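Local coordinates for protein Na-translocating NADH-quinone reductase subunit C NqrC (Shewanella oneidensis, PDB 4XHF) that is the NqrC subunit of a bacterial respiratory membrane complex, seen here as a soluble fragment that binds flavin mononucleotide through an FMN-binding domain, at residues A[240-243]-A[244-248]. Residues are numbered along the deposited sequence; the frame is centred on the assembly and turned at random.
Sequences FQTF and FNQLK
Phe244 N donates to Phe240 O at 2.9 Å, the first i to i+4 bond of the last helix and an instructive case of an amphipathic helix start. Phe240 occupies the N-cap position, so its carbonyl opens the ladder; Asn245 N follows to Gln241 O (2.9 Å, 162° at the hydrogen) and Gln246 N to Thr242 O. Phe243 O takes Leu247 N at 3.2 Å and, weakly, Gln246 N as well. The opening carbonyl has a second neighbour, since Phe240 O also lies over one face of the Phe244 ring. Onto that ring Phe240 CB makes a CH-pi contact, 4.3 Å from the centroid. A chi1 of 170°, with CG anti to the backbone N, carries the Phe243 ring toward Leu247, whose side chain crosses it obliquely; Leu247 CD1 comes within 3.6 Å of Phe243 CZ in an off-centre CH-pi contact. The Phe243 and Phe244 rings meet at a slant, planes at 39°, with Phe243 CD2 3.7 Å from Phe244 CD1. Asn245 and Gln246 lie on the exposed side. The buried aromatic side packs on the antiparallel sheet: Phe240 and Phe243 reach strands 67-73, 113-123 and 129-139, while Phe244 touches Val134 and stacks on Phe155.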
ATOM      1  N   PHE A 240       9.089   4.085  -2.033  1.00 14.66           N
ATOM      2  CA  PHE A 240       9.271   4.342  -0.608  1.00 13.12           C
ATOM      3  C   PHE A 240      10.629   3.892  -0.078  1.00 14.14           C
ATOM      4  O   PHE A 240      10.841   3.860   1.133  1.00 16.68           O
ATOM      5  CB  PHE A 240       8.161   3.650   0.188  1.00 12.46           C
ATOM      6  CG  PHE A 240       6.811   4.281   0.017  1.00 11.58           C
ATOM      7  CD1 PHE A 240       6.511   5.483   0.635  1.00 11.59           C
ATOM      8  CD2 PHE A 240       5.843   3.675  -0.764  1.00 11.94           C
ATOM      9  CE1 PHE A 240       5.271   6.068   0.477  1.00 11.41           C
ATOM     10  CE2 PHE A 240       4.601   4.254  -0.925  1.00  9.71           C
ATOM     11  CZ  PHE A 240       4.315   5.453  -0.303  1.00 11.41           C
ATOM     12  N   GLN A 241      11.555   3.558  -0.970  1.00 15.52           N
ATOM     13  CA  GLN A 241      12.832   2.998  -0.539  1.00 17.36           C
ATOM     14  C   GLN A 241      13.653   4.014   0.249  1.00 15.14           C
ATOM     15  O   GLN A 241      14.229   3.680   1.285  1.00 16.89           O
ATOM     16  CB  GLN A 241      13.634   2.491  -1.738  1.00 23.11           C
ATOM     17  CG  GLN A 241      14.185   1.087  -1.551  1.00 26.07           C
ATOM     18  CD  GLN A 241      14.825   0.543  -2.811  1.00 25.87           C
ATOM     19  OE1 GLN A 241      14.286  -0.358  -3.457  1.00 25.04           O
ATOM     20  NE2 GLN A 241      15.981   1.087  -3.170  1.00 23.02           N
ATOM     21  N   THR A 242      13.706   5.249  -0.240  1.00 15.63           N
ATOM     22  CA  THR A 242      14.405   6.317   0.468  1.00 18.32           C
ATOM     23  C   THR A 242      13.806   6.505   1.855  1.00 16.31           C
ATOM     24  O   THR A 242      14.527   6.585   2.844  1.00 17.53           O
ATOM     25  CB  THR A 242      14.338   7.653  -0.302  1.00 23.16           C
ATOM     26  OG1 THR A 242      15.087   7.549  -1.517  1.00 26.58           O
ATOM     27  CG2 THR A 242      14.905   8.803   0.536  1.00 23.48           C
ATOM     28  N   PHE A 243      12.480   6.571   1.910  1.00 15.52           N
ATOM     29  CA  PHE A 243      11.765   6.751   3.167  1.00 14.80           C
ATOM     30  C   PHE A 243      12.093   5.650   4.169  1.00 17.49           C
ATOM     31  O   PHE A 243      12.312   5.923   5.348  1.00 19.54           O
ATOM     32  CB  PHE A 243      10.259   6.799   2.910  1.00 12.63           C
ATOM     33  CG  PHE A 243       9.427   6.732   4.157  1.00 14.99           C
ATOM     34  CD1 PHE A 243       9.539   7.705   5.134  1.00 18.67           C
ATOM     35  CD2 PHE A 243       8.524   5.701   4.346  1.00 13.73           C
ATOM     36  CE1 PHE A 243       8.770   7.644   6.282  1.00 15.58           C
ATOM     37  CE2 PHE A 243       7.752   5.638   5.489  1.00 11.55           C
ATOM     38  CZ  PHE A 243       7.874   6.612   6.457  1.00 11.67           C
ATOM     39  N   PHE A 244      12.128   4.406   3.701  1.00 17.14           N
ATOM     40  CA  PHE A 244      12.444   3.284   4.576  1.00 18.55           C
ATOM     41  C   PHE A 244      13.898   3.345   5.040  1.00 19.55           C
ATOM     42  O   PHE A 244      14.191   3.089   6.209  1.00 18.96           O
ATOM     43  CB  PHE A 244      12.175   1.950   3.872  1.00 19.59           C
ATOM     44  CG  PHE A 244      10.714   1.616   3.722  1.00 19.66           C
ATOM     45  CD1 PHE A 244       9.754   2.186   4.547  1.00 21.82           C
ATOM     46  CD2 PHE A 244      10.302   0.720   2.754  1.00 21.27           C
ATOM     47  CE1 PHE A 244       8.416   1.873   4.403  1.00 22.50           C
ATOM     48  CE2 PHE A 244       8.967   0.402   2.607  1.00 22.12           C
ATOM     49  CZ  PHE A 244       8.022   0.979   3.431  1.00 20.72           C
ATOM     50  N   ASN A 245      14.805   3.684   4.129  1.00 22.58           N
ATOM     51  CA  ASN A 245      16.218   3.802   4.474  1.00 27.29           C
ATOM     52  C   ASN A 245      16.469   4.894   5.511  1.00 27.54           C
ATOM     53  O   ASN A 245      17.421   4.815   6.287  1.00 27.87           O
ATOM     54  CB  ASN A 245      17.052   4.078   3.225  1.00 30.92           C
ATOM     55  CG  ASN A 245      17.261   2.839   2.376  1.00 33.26           C
ATOM     56  OD1 ASN A 245      17.188   1.712   2.866  1.00 32.32           O
ATOM     57  ND2 ASN A 245      17.532   3.045   1.093  1.00 37.49           N
ATOM     58  N   GLN A 246      15.618   5.915   5.514  1.00 26.78           N
ATOM     59  CA  GLN A 246      15.702   6.972   6.514  1.00 26.29           C
ATOM     60  C   GLN A 246      15.269   6.455   7.882  1.00 25.89           C
ATOM     61  O   GLN A 246      15.836   6.838   8.906  1.00 30.09           O
ATOM     62  CB  GLN A 246      14.841   8.169   6.108  1.00 27.09           C
ATOM     63  CG  GLN A 246      15.363   8.935   4.905  1.00 31.31           C
ATOM     64  CD  GLN A 246      16.708   9.580   5.163  1.00 38.17           C
ATOM     65  OE1 GLN A 246      17.730   9.153   4.622  1.00 39.76           O
ATOM     66  NE2 GLN A 246      16.716  10.618   5.991  1.00 39.65           N
ATOM     67  N   LEU A 247      14.264   5.586   7.895  1.00 22.56           N
ATOM     68  CA  LEU A 247      13.751   5.029   9.142  1.00 23.77           C
ATOM     69  C   LEU A 247      14.722   4.016   9.741  1.00 29.80           C
ATOM     70  O   LEU A 247      14.871   3.937  10.961  1.00 28.53           O
ATOM     71  CB  LEU A 247      12.390   4.368   8.918  1.00 21.55           C
ATOM     72  CG  LEU A 247      11.220   5.277   8.538  1.00 19.17           C
ATOM     73  CD1 LEU A 247       9.940   4.463   8.472  1.00 17.76           C
ATOM     74  CD2 LEU A 247      11.060   6.436   9.512  1.00 21.49           C
ATOM     75  N   LYS A 248      15.370   3.238   8.878  1.00 37.41           N
ATOM     76  CA  LYS A 248      16.345   2.248   9.324  1.00 45.27           C
ATOM     77  C   LYS A 248      17.482   2.919  10.081  1.00 48.22           C
ATOM     78  O   LYS A 248      18.020   2.361  11.036  1.00 56.11           O
ATOM     79  CB  LYS A 248      16.898   1.460   8.136  1.00 48.11           C
ATOM     80  CG  LYS A 248      15.904   0.490   7.519  1.00 50.65           C
ATOM     81  CD  LYS A 248      16.483  -0.205   6.292  1.00 52.90           C
ATOM     82  CE  LYS A 248      15.526  -1.246   5.727  1.00 53.24           C
ATOM     83  NZ  LYS A 248      16.120  -1.993   4.583  1.00 54.98           N
TER